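Local atomic coordinates of kelch domain-containing protein (Colletotrichum graminicola M1.001, PDB entry 5C86), a protein that probably oxidises alcohols to aldehydes as a copper-dependent member of the AA5 (galactose and glyoxal oxidase) family. Residues A410-M415 with F464-A469. Numbering follows the deposited sequence. Where two conformers were deposited one is given.
Sequences AYTFSM and FAMNEA
Phe413 and Tyr411 both approach CB of Ala465 obliquely, Phe413 closely (CE2 to that CB 3.5 Å) and Tyr411 only loosely (CD1 to it 4.4 Å). Tyr411 instead meets the backbone where strand 459-466 ends, its CD1 3.5 Å from Met466 O, and its CE1 reaches CB of Asn467 (4.0 Å). With CG anti to the carbonyl carbon (chi1 -70°), the tyrosine ring stands up beside the partner strand on the face of Ala465; its OH bonds to Asp407 O. The Asn467 amide, 35° from the ring plane, is turned to its own loop, OD1 accepting from Val471 N.

On the other sheet face, Met466 CB lies 3.6 Å from Thr412 OG1. Water 3 joins that hydroxyl to Asn467 O. At the loop ends, water 1 links Ala410 N (weakly) and Glu468 N, and water 2 links Ala410 N and Glu468 OE1.

Four backbone bonds fix the antiparallel register. Thr412 and Met466 exchange two (Thr412 N to Met466 O 3.0 Å; Met466 N to Thr412 O 2.8 Å, nearly straight at 169°), as do Ser414 and Phe464; the non-hydrogen-bonded pair Phe413–Ala465 lies between them.

Both strands belong to the C-terminal early-set domain, a beta-sandwich fold. Strand 431-438 flanks 412-422 on its other side, strand 476-481 flanks 459-466, and Ile403 and Met405 of strand 400-405, with Phe445, cover the Phe413–Ala465 face. Opposite, Ser414 OG bonds to Pro287 O, and Phe464 packs on Pro287 and Ala344.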
loop_
_atom_site.group_PDB
_atom_site.type_symbol
_atom_site.label_atom_id
_atom_site.label_comp_id
_atom_site.label_asym_id
_atom_site.label_seq_id
_atom_site.Cartn_x
_atom_site.Cartn_y
_atom_site.Cartn_z
ATOM N N ALA A 410 6.277 -29.923 -1.538
ATOM C CA ALA A 410 6.513 -29.161 -2.744
ATOM C C ALA A 410 5.966 -27.737 -2.431
ATOM O O ALA A 410 4.792 -27.552 -2.221
ATOM C CB ALA A 410 5.789 -29.764 -3.932
ATOM N N TYR A 411 6.847 -26.774 -2.372
ATOM C CA TYR A 411 6.464 -25.439 -2.004
ATOM C C TYR A 411 6.701 -24.429 -3.136
ATOM O O TYR A 411 7.647 -24.613 -3.967
ATOM C CB TYR A 411 7.298 -24.962 -0.843
ATOM C CG TYR A 411 6.991 -25.668 0.470
ATOM C CD1 TYR A 411 5.878 -25.292 1.243
ATOM C CD2 TYR A 411 7.699 -26.778 0.873
ATOM C CE1 TYR A 411 5.560 -25.981 2.412
ATOM C CE2 TYR A 411 7.358 -27.424 2.043
ATOM C CZ TYR A 411 6.299 -26.983 2.809
ATOM O OH TYR A 411 6.054 -27.628 4.014
ATOM N N THR A 412 5.878 -23.400 -3.140
ATOM C CA THR A 412 6.185 -22.153 -3.904
ATOM C C THR A 412 6.336 -21.018 -2.943
ATOM O O THR A 412 6.058 -21.140 -1.772
ATOM C CB THR A 412 5.067 -21.815 -4.885
ATOM O OG1 THR A 412 3.807 -21.684 -4.188
ATOM C CG2 THR A 412 4.908 -22.900 -6.011
ATOM N N PHE A 413 6.921 -19.925 -3.406
ATOM C CA PHE A 413 7.357 -18.873 -2.589
ATOM C C PHE A 413 7.045 -17.500 -3.199
ATOM O O PHE A 413 6.920 -17.302 -4.382
ATOM C CB PHE A 413 8.864 -18.936 -2.267
ATOM C CG PHE A 413 9.305 -20.202 -1.707
ATOM C CD1 PHE A 413 9.685 -21.253 -2.492
ATOM C CD2 PHE A 413 9.283 -20.375 -0.352
ATOM C CE1 PHE A 413 10.015 -22.482 -1.903
ATOM C CE2 PHE A 413 9.607 -21.611 0.252
ATOM C CZ PHE A 413 9.959 -22.637 -0.535
ATOM N N SER A 414 6.910 -16.531 -2.297
ATOM C CA SER A 414 6.810 -15.126 -2.722
ATOM C C SER A 414 7.305 -14.201 -1.664
ATOM O O SER A 414 7.405 -14.568 -0.497
ATOM C CB SER A 414 5.429 -14.656 -3.140
ATOM O OG SER A 414 4.550 -14.753 -2.077
ATOM N N MET A 415 7.726 -13.010 -2.050
ATOM C CA MET A 415 8.141 -11.953 -1.117
ATOM C C MET A 415 7.204 -10.762 -1.356
ATOM O O MET A 415 7.039 -10.349 -2.482
ATOM C CB MET A 415 9.620 -11.588 -1.197
ATOM C CG MET A 415 10.124 -11.157 -2.549
ATOM S SD MET A 415 11.940 -11.109 -2.712
ATOM C CE MET A 415 12.356 -9.491 -2.039
ATOM N N PHE A 464 6.717 -15.504 2.199
ATOM C CA PHE A 464 5.718 -16.563 2.275
ATOM C C PHE A 464 6.093 -17.801 1.513
ATOM O O PHE A 464 6.628 -17.724 0.399
ATOM C CB PHE A 464 4.408 -16.043 1.731
ATOM C CG PHE A 464 3.737 -14.945 2.558
ATOM C CD1 PHE A 464 2.924 -15.320 3.629
ATOM C CD2 PHE A 464 3.861 -13.585 2.290
ATOM C CE1 PHE A 464 2.273 -14.387 4.413
ATOM C CE2 PHE A 464 3.182 -12.627 3.026
ATOM C CZ PHE A 464 2.358 -13.065 4.077
ATOM N N ALA A 465 5.741 -18.946 2.115
ATOM C CA ALA A 465 5.895 -20.224 1.479
ATOM C C ALA A 465 4.494 -20.817 1.435
ATOM O O ALA A 465 3.771 -20.776 2.458
ATOM C CB ALA A 465 6.799 -21.110 2.258
ATOM N N MET A 466 4.136 -21.385 0.298
ATOM C CA MET A 466 2.824 -21.954 0.063
ATOM C C MET A 466 3.008 -23.439 -0.257
ATOM O O MET A 466 3.752 -23.819 -1.136
ATOM C CB MET A 466 2.091 -21.218 -1.055
ATOM C CG MET A 466 1.660 -19.812 -0.628
ATOM S SD MET A 466 1.703 -18.559 -1.935
ATOM C CE MET A 466 3.463 -18.526 -2.334
ATOM N N ASN A 467 2.290 -24.309 0.476
ATOM C CA ASN A 467 2.314 -25.715 0.174
ATOM C C ASN A 467 1.642 -26.009 -1.161
ATOM O O ASN A 467 1.185 -25.112 -1.903
ATOM C CB ASN A 467 1.714 -26.522 1.370
ATOM C CG ASN A 467 0.236 -26.405 1.497
ATOM O OD1 ASN A 467 -0.475 -25.957 0.608
ATOM N ND2 ASN A 467 -0.286 -26.895 2.666
ATOM N N GLU A 468 1.647 -27.283 -1.517
ATOM C CA GLU A 468 1.208 -27.700 -2.806
ATOM C C GLU A 468 -0.266 -27.373 -3.040
ATOM O O GLU A 468 -0.694 -27.107 -4.205
ATOM C CB GLU A 468 1.485 -29.208 -2.983
ATOM C CG GLU A 468 1.253 -29.724 -4.384
ATOM C CD GLU A 468 1.896 -31.111 -4.648
ATOM O OE1 GLU A 468 2.398 -31.816 -3.706
ATOM O OE2 GLU A 468 1.930 -31.514 -5.842
ATOM N N ALA A 469 -1.087 -27.371 -1.970
ATOM C CA ALA A 469 -2.480 -26.969 -2.066
ATOM C C ALA A 469 -2.668 -25.455 -2.112
ATOM O O ALA A 469 -3.771 -24.955 -2.202
ATOM C CB ALA A 469 -3.311 -27.550 -0.907
HETATM O O HOH W 1 3.404 -29.259 0.006
HETATM O O HOH W 2 3.852 -31.537 -1.479
HETATM O O HOH W 3 2.313 -23.884 -4.036
#